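Local structure of transcriptional repressor, TetR family (Thermus thermophilus, 3ANP) at residues L58-G61 with S62-A66; V72-L75 with L76-R80; R3-Q6 with K7-R11; L167-A170 with A171-G175. The protein acts as a TetR-family transcriptional repressor that controls fatty acid degradation and binds the acyl-CoA lauroyl-CoA. All coordinates share one frame; numbering follows the deposited sequence.

How the contacts relate
All four contacts are local, made between side chains a turn or so apart on helices. Contacts 1 and 2 share helix 54-77, with centres 21 Å apart; contact 2 holds its C-terminal end. Contact 3 lies on helix 3-25, its centre 19 Å from that of contact 1, and contact 4 closes helix 151-172; contacts 3 and 4 lie on opposite sides of the chain's centre, 38 Å between centres. Contact 1 lines the acyl-CoA pocket through the side chain of Leu64, about 4 Å from the bound dodecyl-CoA, while the side chain of Val72 in contact 2 is about 11 Å from it. In contact 4 the side chain of Arg168 lies about 4 Å from a bound lauric acid, and Arg168 and Tyr172 bond to the second subunit.

Contact 1 of 4, residues L58-G61 with S62-A66; sequences LDYG and SQLLA
Leu64 N donates to Tyr60 O at 2.9 Å, an almost straight helical bond (164° at the hydrogen), and Leu65 N binds Gly61 O at the same length. Ser62 N to Leu58 O and Gln63 N to Asp59 O are the two preceding rungs of the same ladder. Beside it a water bridges two side chains, donating to Asp59 OD1 (3.1 Å) and to Ser62 OG (2.9 Å). Both residues are also held from outside: Ser62 OG is hydrogen-bonded to Ala125 O, and Asp59 OD2 to Tyr50 OH. All of this lies on helix 54-77, the long helix that in TetR-family repressors joins the DNA-binding domain to the ligand-binding domain. On another side of the helix, Tyr60 projects outward with a lean toward the next turn, CG lying opposite the backbone N (chi1 -177°), which brings the ring beside Leu64. Leu64 CD1 rests over one ring face as a CH-pi contact, 4.0 Å from the centroid of Tyr60 and 14° off its normal. The other methyl, Leu64 CD2, comes to 3.7 Å from Tyr60 CE2. Gln63 OE1 meets the ring from the edge, in its plane, 3.7 Å from Tyr60 CD2. Outward, Tyr60 OH bonds Glu100, Phe15 and Met19 of helix 3-25 pack on Tyr60, and Leu64 touches Leu104 and the bound dodecyl-CoA.

Contact 2 of 4, residues V72-L75 with L76-R80; sequences VRRL and LAQGR
A Schellman motif closes the C-terminal end of helix 54-77, with Arg80 N reaching back to Leu75 O at 3.1 Å. Inside that loop Gly79 N binds Leu76 O at 2.8 Å, Gly79 having the positive phi of 96° that turns the chain out of the helix. One step earlier Gln78 N still gives a helical bond to Arg74 O (3.0 Å) and a weak second one to Leu75 O. Leu75 points out toward helix 82-99, and its CD2 meets the side chains of Gln78 and Arg80. This methyl lies over one face of the Arg80 guanidinium, 3.7 Å from Arg80 NH2, a placement made possible by the bend of the arginine at chi2 (-65°). The same methyl, Leu75 CD2, is 3.7 Å from Gln78 NE2. Gln78 runs alongside Arg74, its OE1 level with the edge of the guanidinium and 3.2 Å from Arg74 CD. Elsewhere on the helix Val72 CG1 meets Leu76 CD1 at 4.1 Å; Leu75 and Leu76 pack on Val85 of helix 82-99, Val72 on Leu131 and Ile135 of helix 128-142. The paired backward bonds around a glycine in the left-handed conformation are the signature of the Schellman C-cap.

Contact 3 of 4, residues R3-Q6 with K7-R11; sequences REYQ and KKRRR
Tyr5 points its CG away from the backbone N (chi1 167°); the ring stands out from the helix and leans toward the next turn, where Arg9 folds at chi2 (-78°) and again at chi3 to lie alongside it. The pair is an i to i+4 contact on the exposed surface of helix 3-25, the first helix of the TetR-type DNA-binding domain. Arg9 CG sits over one face of the phenol ring of Tyr5, 3.7 Å from its centroid, in a CH-pi contact. Although the guanidinium and ring planes are 17° apart, it is the aliphatic CG and CD of the arginine that touch the ring. In the backbone Arg9 N binds Tyr5 O at 2.8 Å, while Arg10 N bonds to Gln6 O at 2.9 Å. Two residues earlier Lys7 N bonds to Arg3 O, and the two basic side chains cross, Lys7 CE coming to 3.5 Å from Arg3 NE. The lysine ammonium, bent aside at chi4, leaves like charges 4.2 Å apart between Lys7 NZ and Arg3 NE, probably an unfavourable pairing. Lys7 and Arg10 also pack on Tyr49 of helix 43-49, in the predicted helix-turn-helix, and Arg11 hydrogen-bonds Tyr49 O. At the far end of the Tyr5-Arg9 pair, Tyr5 OH lies 3.4 Å from Arg9 CD.

Contact 4 of 4, residues L167-A170 with A171-G175; sequences LRWA and AYTPG
Trp169 carries Pro174 on one face of its indole: Pro174 CA stands 3.9 Å from the centroid of the five-membered ring of Trp169, 20° off the normal, in a CH-pi contact. Thr173 C lies over that same face, and Pro174 CB comes to 4.4 Å from Trp169 CZ2 of the benzene part. Trp169 NE1 is hydrogen-bonded to Arg176 O, which probably helps hold the ring's rotation. The Tyr172 ring has Ala171 CB over the centre of one face, while the side chain of Arg168 crosses it, Arg168 CB 4.0 Å from Tyr172 CD2; the Arg168 guanidinium plane is turned 69° from the ring. Arg168 O receives two donors as helix 151-172 ends, Tyr172 N at 2.8 Å and Thr173 N at 3.3 Å, the latter in the carbonyl plane. Thr173 N also makes a weak bond to Trp169 O. Pro174 N comes to 2.9 Å from Trp169 O but has no hydrogen to give, so no further helical rung can form there. The contact lies in the C-terminal, ligand-binding domain of this TetR-family repressor. Arg168 and Tyr172 face the second subunit: Arg168 NH1 forms a salt bridge with Asp160 of that subunit, Tyr172 OH bonds Asn113 O of that subunit, and a lauric acid touches Arg168. Within its own chain, the contact leans on helix 101-110, Leu167 against Leu105, Ala171 against Tyr109, and both Trp169 and Pro174 against Lys101.

Contact 1 of 4, residues L58-G61 with S62-A66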
loop_
_atom_site.group_PDB
_atom_site.type_symbol
_atom_site.label_atom_id
_atom_site.label_comp_id
_atom_site.label_asym_id
_atom_site.label_seq_id
_atom_site.Cartn_x
_atom_site.Cartn_y
_atom_site.Cartn_z
ATOM N N LEU A 58 17.791 -3.706 0.920
ATOM C CA LEU A 58 17.259 -3.949 -0.416
ATOM C C LEU A 58 18.004 -5.106 -1.060
ATOM O O LEU A 58 17.407 -5.920 -1.749
ATOM C CB LEU A 58 17.383 -2.713 -1.291
ATOM C CG LEU A 58 16.488 -1.550 -0.848
ATOM C CD1 LEU A 58 16.729 -0.384 -1.796
ATOM C CD2 LEU A 58 15.012 -1.964 -0.856
ATOM N N ASP A 59 19.314 -5.174 -0.844
ATOM C CA ASP A 59 20.097 -6.278 -1.398
ATOM C C ASP A 59 19.557 -7.606 -0.860
ATOM O O ASP A 59 19.429 -8.583 -1.607
ATOM C CB ASP A 59 21.576 -6.127 -1.025
ATOM C CG ASP A 59 22.414 -5.537 -2.160
ATOM O OD1 ASP A 59 21.824 -4.983 -3.119
ATOM O OD2 ASP A 59 23.662 -5.620 -2.089
ATOM N N TYR A 60 19.246 -7.640 0.435
ATOM C CA TYR A 60 18.701 -8.858 1.058
ATOM C C TYR A 60 17.346 -9.179 0.448
ATOM O O TYR A 60 17.074 -10.319 0.070
ATOM C CB TYR A 60 18.530 -8.672 2.565
ATOM C CG TYR A 60 18.034 -9.910 3.297
ATOM C CD1 TYR A 60 17.218 -9.796 4.424
ATOM C CD2 TYR A 60 18.409 -11.191 2.885
ATOM C CE1 TYR A 60 16.786 -10.930 5.127
ATOM C CE2 TYR A 60 17.977 -12.329 3.578
ATOM C CZ TYR A 60 17.169 -12.185 4.697
ATOM O OH TYR A 60 16.754 -13.303 5.383
ATOM N N GLY A 61 16.486 -8.168 0.363
ATOM C CA GLY A 61 15.173 -8.379 -0.227
ATOM C C GLY A 61 15.262 -8.930 -1.640
ATOM O O GLY A 61 14.483 -9.815 -2.020
ATOM N N SER A 62 16.200 -8.419 -2.432
ATOM C CA SER A 62 16.371 -8.891 -3.807
ATOM C C SER A 62 16.780 -10.358 -3.806
ATOM O O SER A 62 16.337 -11.137 -4.661
ATOM C CB SER A 62 17.439 -8.064 -4.545
ATOM O OG SER A 62 17.010 -6.721 -4.657
ATOM N N GLN A 63 17.630 -10.731 -2.852
ATOM C CA GLN A 63 18.060 -12.133 -2.722
ATOM C C GLN A 63 16.844 -12.992 -2.382
ATOM O O GLN A 63 16.624 -14.058 -2.970
ATOM C CB GLN A 63 19.095 -12.288 -1.593
ATOM C CG GLN A 63 19.391 -13.768 -1.230
ATOM C CD GLN A 63 20.101 -13.925 0.128
ATOM O OE1 GLN A 63 20.709 -12.977 0.632
ATOM N NE2 GLN A 63 20.038 -15.133 0.707
ATOM N N LEU A 64 16.049 -12.543 -1.417
ATOM C CA LEU A 64 14.869 -13.313 -1.032
ATOM C C LEU A 64 13.928 -13.482 -2.229
ATOM O O LEU A 64 13.453 -14.589 -2.518
ATOM C CB LEU A 64 14.141 -12.622 0.125
ATOM C CG LEU A 64 14.837 -12.549 1.494
ATOM C CD1 LEU A 64 13.971 -11.708 2.445
ATOM C CD2 LEU A 64 15.026 -13.956 2.075
ATOM N N LEU A 65 13.671 -12.390 -2.944
ATOM C CA LEU A 65 12.783 -12.462 -4.096
ATOM C C LEU A 65 13.347 -13.383 -5.186
ATOM O O LEU A 65 12.595 -14.103 -5.835
ATOM C CB LEU A 65 12.535 -11.066 -4.669
ATOM C CG LEU A 65 11.604 -11.046 -5.890
ATOM C CD1 LEU A 65 10.211 -11.528 -5.463
ATOM C CD2 LEU A 65 11.512 -9.632 -6.474
ATOM N N ALA A 66 14.664 -13.362 -5.396
ATOM C CA ALA A 66 15.266 -14.221 -6.417
ATOM C C ALA A 66 15.051 -15.691 -6.058
ATOM O O ALA A 66 14.838 -16.533 -6.942
ATOM C CB ALA A 66 16.785 -13.918 -6.582
HETATM O O HOH W 1 19.044 -4.628 -4.474
#

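Contact 2 of 4, residues V72-L75 with L76-R80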
loop_
_atom_site.group_PDB
_atom_site.type_symbol
_atom_site.label_atom_id
_atom_site.label_comp_id
_atom_site.label_asym_id
_atom_site.label_seq_id
_atom_site.Cartn_x
_atom_site.Cartn_y
_atom_site.Cartn_z
ATOM N N VAL A 72 9.080 -20.435 -7.800
ATOM C CA VAL A 72 7.881 -20.301 -8.624
ATOM C C VAL A 72 8.087 -20.932 -10.000
ATOM O O VAL A 72 7.236 -21.679 -10.473
ATOM C CB VAL A 72 7.484 -18.789 -8.778
ATOM C CG1 VAL A 72 6.539 -18.580 -9.979
ATOM C CG2 VAL A 72 6.800 -18.317 -7.492
ATOM N N ARG A 73 9.216 -20.642 -10.642
ATOM C CA ARG A 73 9.476 -21.204 -11.964
ATOM C C ARG A 73 9.596 -22.717 -11.893
ATOM O O ARG A 73 9.127 -23.435 -12.778
ATOM C CB ARG A 73 10.744 -20.582 -12.567
ATOM C CG ARG A 73 10.528 -19.124 -12.964
ATOM C CD ARG A 73 11.798 -18.463 -13.470
ATOM N NE ARG A 73 11.566 -17.055 -13.801
ATOM C CZ ARG A 73 12.399 -16.309 -14.522
ATOM N NH1 ARG A 73 13.526 -16.844 -14.993
ATOM N NH2 ARG A 73 12.103 -15.033 -14.782
ATOM N N ARG A 74 10.205 -23.197 -10.815
ATOM C CA ARG A 74 10.372 -24.625 -10.603
ATOM C C ARG A 74 9.009 -25.307 -10.498
ATOM O O ARG A 74 8.771 -26.350 -11.110
ATOM C CB ARG A 74 11.149 -24.871 -9.308
ATOM C CG ARG A 74 11.820 -26.223 -9.252
ATOM C CD ARG A 74 11.674 -26.876 -7.895
ATOM N NE ARG A 74 11.910 -25.968 -6.777
ATOM C CZ ARG A 74 11.227 -26.028 -5.639
ATOM N NH1 ARG A 74 10.277 -26.950 -5.499
ATOM N NH2 ARG A 74 11.483 -25.186 -4.646
ATOM N N LEU A 75 8.106 -24.710 -9.720
ATOM C CA LEU A 75 6.782 -25.293 -9.530
ATOM C C LEU A 75 5.964 -25.330 -10.816
ATOM O O LEU A 75 5.302 -26.331 -11.105
ATOM C CB LEU A 75 6.028 -24.553 -8.412
ATOM C CG LEU A 75 6.625 -24.765 -7.002
ATOM C CD1 LEU A 75 5.926 -23.864 -5.978
ATOM C CD2 LEU A 75 6.489 -26.227 -6.589
ATOM N N LEU A 76 6.022 -24.255 -11.597
ATOM C CA LEU A 76 5.280 -24.209 -12.841
ATOM C C LEU A 76 5.832 -25.290 -13.766
ATOM O O LEU A 76 5.072 -26.072 -14.332
ATOM C CB LEU A 76 5.388 -22.817 -13.490
ATOM C CG LEU A 76 4.636 -21.717 -12.718
ATOM C CD1 LEU A 76 4.904 -20.356 -13.353
ATOM C CD2 LEU A 76 3.121 -22.029 -12.710
ATOM N N ALA A 77 7.155 -25.352 -13.890
ATOM C CA ALA A 77 7.789 -26.353 -14.748
ATOM C C ALA A 77 7.426 -27.775 -14.329
ATOM O O ALA A 77 7.362 -28.672 -15.170
ATOM C CB ALA A 77 9.303 -26.178 -14.736
ATOM N N GLN A 78 7.192 -27.986 -13.038
ATOM C CA GLN A 78 6.825 -29.313 -12.542
ATOM C C GLN A 78 5.380 -29.645 -12.916
ATOM O O GLN A 78 4.935 -30.781 -12.748
ATOM C CB GLN A 78 6.953 -29.390 -11.018
ATOM C CG GLN A 78 8.366 -29.311 -10.468
ATOM C CD GLN A 78 8.389 -29.310 -8.939
ATOM O OE1 GLN A 78 9.451 -29.193 -8.317
ATOM N NE2 GLN A 78 7.209 -29.439 -8.329
ATOM N N GLY A 79 4.646 -28.648 -13.403
ATOM C CA GLY A 79 3.264 -28.867 -13.788
ATOM C C GLY A 79 2.235 -28.501 -12.728
ATOM O O GLY A 79 1.100 -28.980 -12.768
ATOM N N ARG A 80 2.610 -27.658 -11.772
ATOM C CA ARG A 80 1.658 -27.261 -10.740
ATOM C C ARG A 80 0.681 -26.256 -11.336
ATOM O O ARG A 80 1.052 -25.456 -12.191
ATOM C CB ARG A 80 2.376 -26.619 -9.553
ATOM C CG ARG A 80 3.239 -27.561 -8.738
ATOM C CD ARG A 80 2.402 -28.633 -8.056
ATOM N NE ARG A 80 3.128 -29.248 -6.948
ATOM C CZ ARG A 80 3.427 -28.620 -5.813
ATOM N NH1 ARG A 80 4.096 -29.254 -4.857
ATOM N NH2 ARG A 80 3.049 -27.361 -5.624
#

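Contact 3 of 4, residues R3-Q6 with K7-R11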
loop_
_atom_site.group_PDB
_atom_site.type_symbol
_atom_site.label_atom_id
_atom_site.label_comp_id
_atom_site.label_asym_id
_atom_site.label_seq_id
_atom_site.Cartn_x
_atom_site.Cartn_y
_atom_site.Cartn_z
ATOM N N ARG A 3 40.781 -7.087 -9.738
ATOM C CA ARG A 3 40.123 -6.022 -8.985
ATOM C C ARG A 3 38.604 -6.239 -8.886
ATOM O O ARG A 3 37.981 -5.927 -7.862
ATOM C CB ARG A 3 40.424 -4.671 -9.630
ATOM C CG ARG A 3 40.107 -3.471 -8.745
ATOM C CD ARG A 3 40.299 -2.157 -9.503
ATOM N NE ARG A 3 40.078 -0.986 -8.656
ATOM C CZ ARG A 3 40.876 -0.624 -7.655
ATOM N NH1 ARG A 3 41.959 -1.337 -7.369
ATOM N NH2 ARG A 3 40.592 0.455 -6.937
ATOM N N GLU A 4 38.014 -6.773 -9.952
ATOM C CA GLU A 4 36.580 -7.034 -9.974
ATOM C C GLU A 4 36.212 -8.032 -8.871
ATOM O O GLU A 4 35.270 -7.805 -8.109
ATOM C CB GLU A 4 36.165 -7.601 -11.338
ATOM C CG GLU A 4 34.660 -7.765 -11.509
ATOM C CD GLU A 4 34.297 -8.629 -12.706
ATOM O OE1 GLU A 4 34.667 -9.824 -12.721
ATOM O OE2 GLU A 4 33.639 -8.113 -13.633
ATOM N N TYR A 5 36.944 -9.146 -8.808
ATOM C CA TYR A 5 36.708 -10.163 -7.789
ATOM C C TYR A 5 36.904 -9.539 -6.396
ATOM O O TYR A 5 36.091 -9.738 -5.496
ATOM C CB TYR A 5 37.669 -11.355 -7.996
ATOM C CG TYR A 5 37.756 -12.339 -6.835
ATOM C CD1 TYR A 5 36.819 -13.358 -6.676
ATOM C CD2 TYR A 5 38.758 -12.221 -5.876
ATOM C CE1 TYR A 5 36.876 -14.234 -5.589
ATOM C CE2 TYR A 5 38.820 -13.091 -4.776
ATOM C CZ TYR A 5 37.875 -14.089 -4.640
ATOM O OH TYR A 5 37.899 -14.902 -3.532
ATOM N N GLN A 6 37.972 -8.767 -6.227
ATOM C CA GLN A 6 38.242 -8.150 -4.935
ATOM C C GLN A 6 37.121 -7.204 -4.506
ATOM O O GLN A 6 36.796 -7.128 -3.326
ATOM C CB GLN A 6 39.596 -7.418 -4.962
ATOM C CG GLN A 6 40.786 -8.379 -5.139
ATOM C CD GLN A 6 42.117 -7.669 -5.321
ATOM O OE1 GLN A 6 42.194 -6.641 -5.989
ATOM N NE2 GLN A 6 43.175 -8.229 -4.739
ATOM N N LYS A 7 36.524 -6.495 -5.460
ATOM C CA LYS A 7 35.431 -5.571 -5.138
ATOM C C LYS A 7 34.164 -6.343 -4.779
ATOM O O LYS A 7 33.428 -5.960 -3.860
ATOM C CB LYS A 7 35.146 -4.637 -6.318
ATOM C CG LYS A 7 36.216 -3.568 -6.525
ATOM C CD LYS A 7 35.886 -2.690 -7.715
ATOM C CE LYS A 7 36.760 -1.454 -7.743
ATOM N NZ LYS A 7 36.459 -0.558 -6.593
ATOM N N LYS A 8 33.898 -7.422 -5.507
ATOM C CA LYS A 8 32.724 -8.227 -5.209
ATOM C C LYS A 8 32.890 -8.871 -3.841
ATOM O O LYS A 8 31.921 -9.000 -3.088
ATOM C CB LYS A 8 32.511 -9.299 -6.279
ATOM C CG LYS A 8 32.052 -8.717 -7.608
ATOM C CD LYS A 8 31.485 -9.794 -8.504
ATOM C CE LYS A 8 30.859 -9.180 -9.751
ATOM N NZ LYS A 8 30.150 -10.200 -10.577
ATOM N N ARG A 9 34.117 -9.279 -3.517
ATOM C CA ARG A 9 34.367 -9.877 -2.209
ATOM C C ARG A 9 34.191 -8.807 -1.139
ATOM O O ARG A 9 33.615 -9.057 -0.080
ATOM C CB ARG A 9 35.789 -10.447 -2.122
ATOM C CG ARG A 9 35.990 -11.746 -2.905
ATOM C CD ARG A 9 35.427 -12.945 -2.162
ATOM N NE ARG A 9 36.202 -13.229 -0.955
ATOM C CZ ARG A 9 35.763 -13.969 0.064
ATOM N NH1 ARG A 9 34.545 -14.511 0.028
ATOM N NH2 ARG A 9 36.534 -14.153 1.129
ATOM N N ARG A 10 34.701 -7.612 -1.403
ATOM C CA ARG A 10 34.553 -6.547 -0.430
ATOM C C ARG A 10 33.078 -6.197 -0.202
ATOM O O ARG A 10 32.663 -5.985 0.938
ATOM C CB ARG A 10 35.325 -5.308 -0.875
ATOM C CG ARG A 10 35.085 -4.110 0.005
ATOM C CD ARG A 10 36.108 -3.021 -0.253
ATOM N NE ARG A 10 37.349 -3.296 0.466
ATOM C CZ ARG A 10 38.329 -2.412 0.630
ATOM N NH1 ARG A 10 38.219 -1.187 0.121
ATOM N NH2 ARG A 10 39.411 -2.745 1.326
ATOM N N ARG A 11 32.286 -6.139 -1.275
ATOM C CA ARG A 11 30.868 -5.821 -1.113
ATOM C C ARG A 11 30.176 -6.905 -0.290
ATOM O O ARG A 11 29.374 -6.603 0.597
ATOM C CB ARG A 11 30.161 -5.692 -2.467
ATOM C CG ARG A 11 28.657 -5.413 -2.346
ATOM C CD ARG A 11 28.017 -5.273 -3.719
ATOM N NE ARG A 11 28.526 -4.083 -4.387
ATOM C CZ ARG A 11 28.117 -2.844 -4.117
ATOM N NH1 ARG A 11 27.184 -2.637 -3.200
ATOM N NH2 ARG A 11 28.661 -1.816 -4.747
#

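Contact 4 of 4, residues L167-A170 with A171-G175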
loop_
_atom_site.group_PDB
_atom_site.type_symbol
_atom_site.label_atom_id
_atom_site.label_comp_id
_atom_site.label_asym_id
_atom_site.label_seq_id
_atom_site.Cartn_x
_atom_site.Cartn_y
_atom_site.Cartn_z
ATOM N N LEU A 167 3.247 -4.573 5.527
ATOM C CA LEU A 167 3.719 -3.411 6.256
ATOM C C LEU A 167 2.839 -3.138 7.478
ATOM O O LEU A 167 3.346 -2.935 8.580
ATOM C CB LEU A 167 3.732 -2.186 5.330
ATOM C CG LEU A 167 4.035 -0.831 5.975
ATOM C CD1 LEU A 167 5.236 -0.957 6.890
ATOM C CD2 LEU A 167 4.296 0.204 4.869
ATOM N N ARG A 168 1.522 -3.136 7.291
ATOM C CA ARG A 168 0.626 -2.877 8.405
ATOM C C ARG A 168 0.694 -4.003 9.427
ATOM O O ARG A 168 0.628 -3.765 10.631
ATOM C CB ARG A 168 -0.802 -2.671 7.905
ATOM C CG ARG A 168 -0.934 -1.341 7.140
ATOM C CD ARG A 168 -2.225 -1.232 6.350
ATOM N NE ARG A 168 -3.389 -1.013 7.202
ATOM C CZ ARG A 168 -4.624 -0.832 6.740
ATOM N NH1 ARG A 168 -4.857 -0.842 5.430
ATOM N NH2 ARG A 168 -5.629 -0.640 7.593
ATOM N N TRP A 169 0.856 -5.226 8.940
ATOM C CA TRP A 169 0.961 -6.370 9.833
ATOM C C TRP A 169 2.186 -6.210 10.725
ATOM O O TRP A 169 2.096 -6.323 11.949
ATOM C CB TRP A 169 1.102 -7.662 9.031
ATOM C CG TRP A 169 1.341 -8.880 9.901
ATOM C CD1 TRP A 169 0.389 -9.640 10.535
ATOM C CD2 TRP A 169 2.605 -9.440 10.266
ATOM N NE1 TRP A 169 0.986 -10.635 11.275
ATOM C CE2 TRP A 169 2.344 -10.540 11.130
ATOM C CE3 TRP A 169 3.933 -9.122 9.955
ATOM C CZ2 TRP A 169 3.368 -11.323 11.688
ATOM C CZ3 TRP A 169 4.963 -9.909 10.517
ATOM C CH2 TRP A 169 4.665 -10.995 11.375
ATOM N N ALA A 170 3.330 -5.951 10.095
ATOM C CA ALA A 170 4.595 -5.815 10.810
ATOM C C ALA A 170 4.675 -4.596 11.708
ATOM O O ALA A 170 5.234 -4.663 12.802
ATOM C CB ALA A 170 5.774 -5.808 9.801
ATOM N N ALA A 171 4.108 -3.483 11.260
ATOM C CA ALA A 171 4.165 -2.256 12.039
ATOM C C ALA A 171 3.089 -2.082 13.108
ATOM O O ALA A 171 3.328 -1.437 14.132
ATOM C CB ALA A 171 4.123 -1.057 11.098
ATOM N N TYR A 172 1.916 -2.654 12.882
ATOM C CA TYR A 172 0.813 -2.451 13.821
ATOM C C TYR A 172 0.111 -3.664 14.412
ATOM O O TYR A 172 -0.373 -3.591 15.532
ATOM C CB TYR A 172 -0.269 -1.594 13.151
ATOM C CG TYR A 172 0.266 -0.402 12.392
ATOM C CD1 TYR A 172 1.023 0.577 13.042
ATOM C CD2 TYR A 172 0.017 -0.251 11.030
ATOM C CE1 TYR A 172 1.518 1.677 12.355
ATOM C CE2 TYR A 172 0.506 0.848 10.325
ATOM C CZ TYR A 172 1.260 1.809 10.998
ATOM O OH TYR A 172 1.759 2.892 10.320
ATOM N N THR A 173 0.024 -4.765 13.669
ATOM C CA THR A 173 -0.709 -5.930 14.161
ATOM C C THR A 173 0.013 -7.243 13.938
ATOM O O THR A 173 -0.523 -8.154 13.302
ATOM C CB THR A 173 -2.079 -6.038 13.459
ATOM O OG1 THR A 173 -1.879 -6.267 12.058
ATOM C CG2 THR A 173 -2.880 -4.765 13.636
ATOM N N PRO A 174 1.225 -7.380 14.481
ATOM C CA PRO A 174 1.969 -8.625 14.285
ATOM C C PRO A 174 1.331 -9.868 14.896
ATOM O O PRO A 174 1.709 -10.992 14.556
ATOM C CB PRO A 174 3.336 -8.305 14.881
ATOM C CG PRO A 174 3.003 -7.335 15.980
ATOM C CD PRO A 174 1.961 -6.444 15.355
ATOM N N GLY A 175 0.358 -9.665 15.779
ATOM C CA GLY A 175 -0.310 -10.789 16.415
ATOM C C GLY A 175 -1.343 -11.452 15.523
ATOM O O GLY A 175 -1.812 -12.561 15.820
#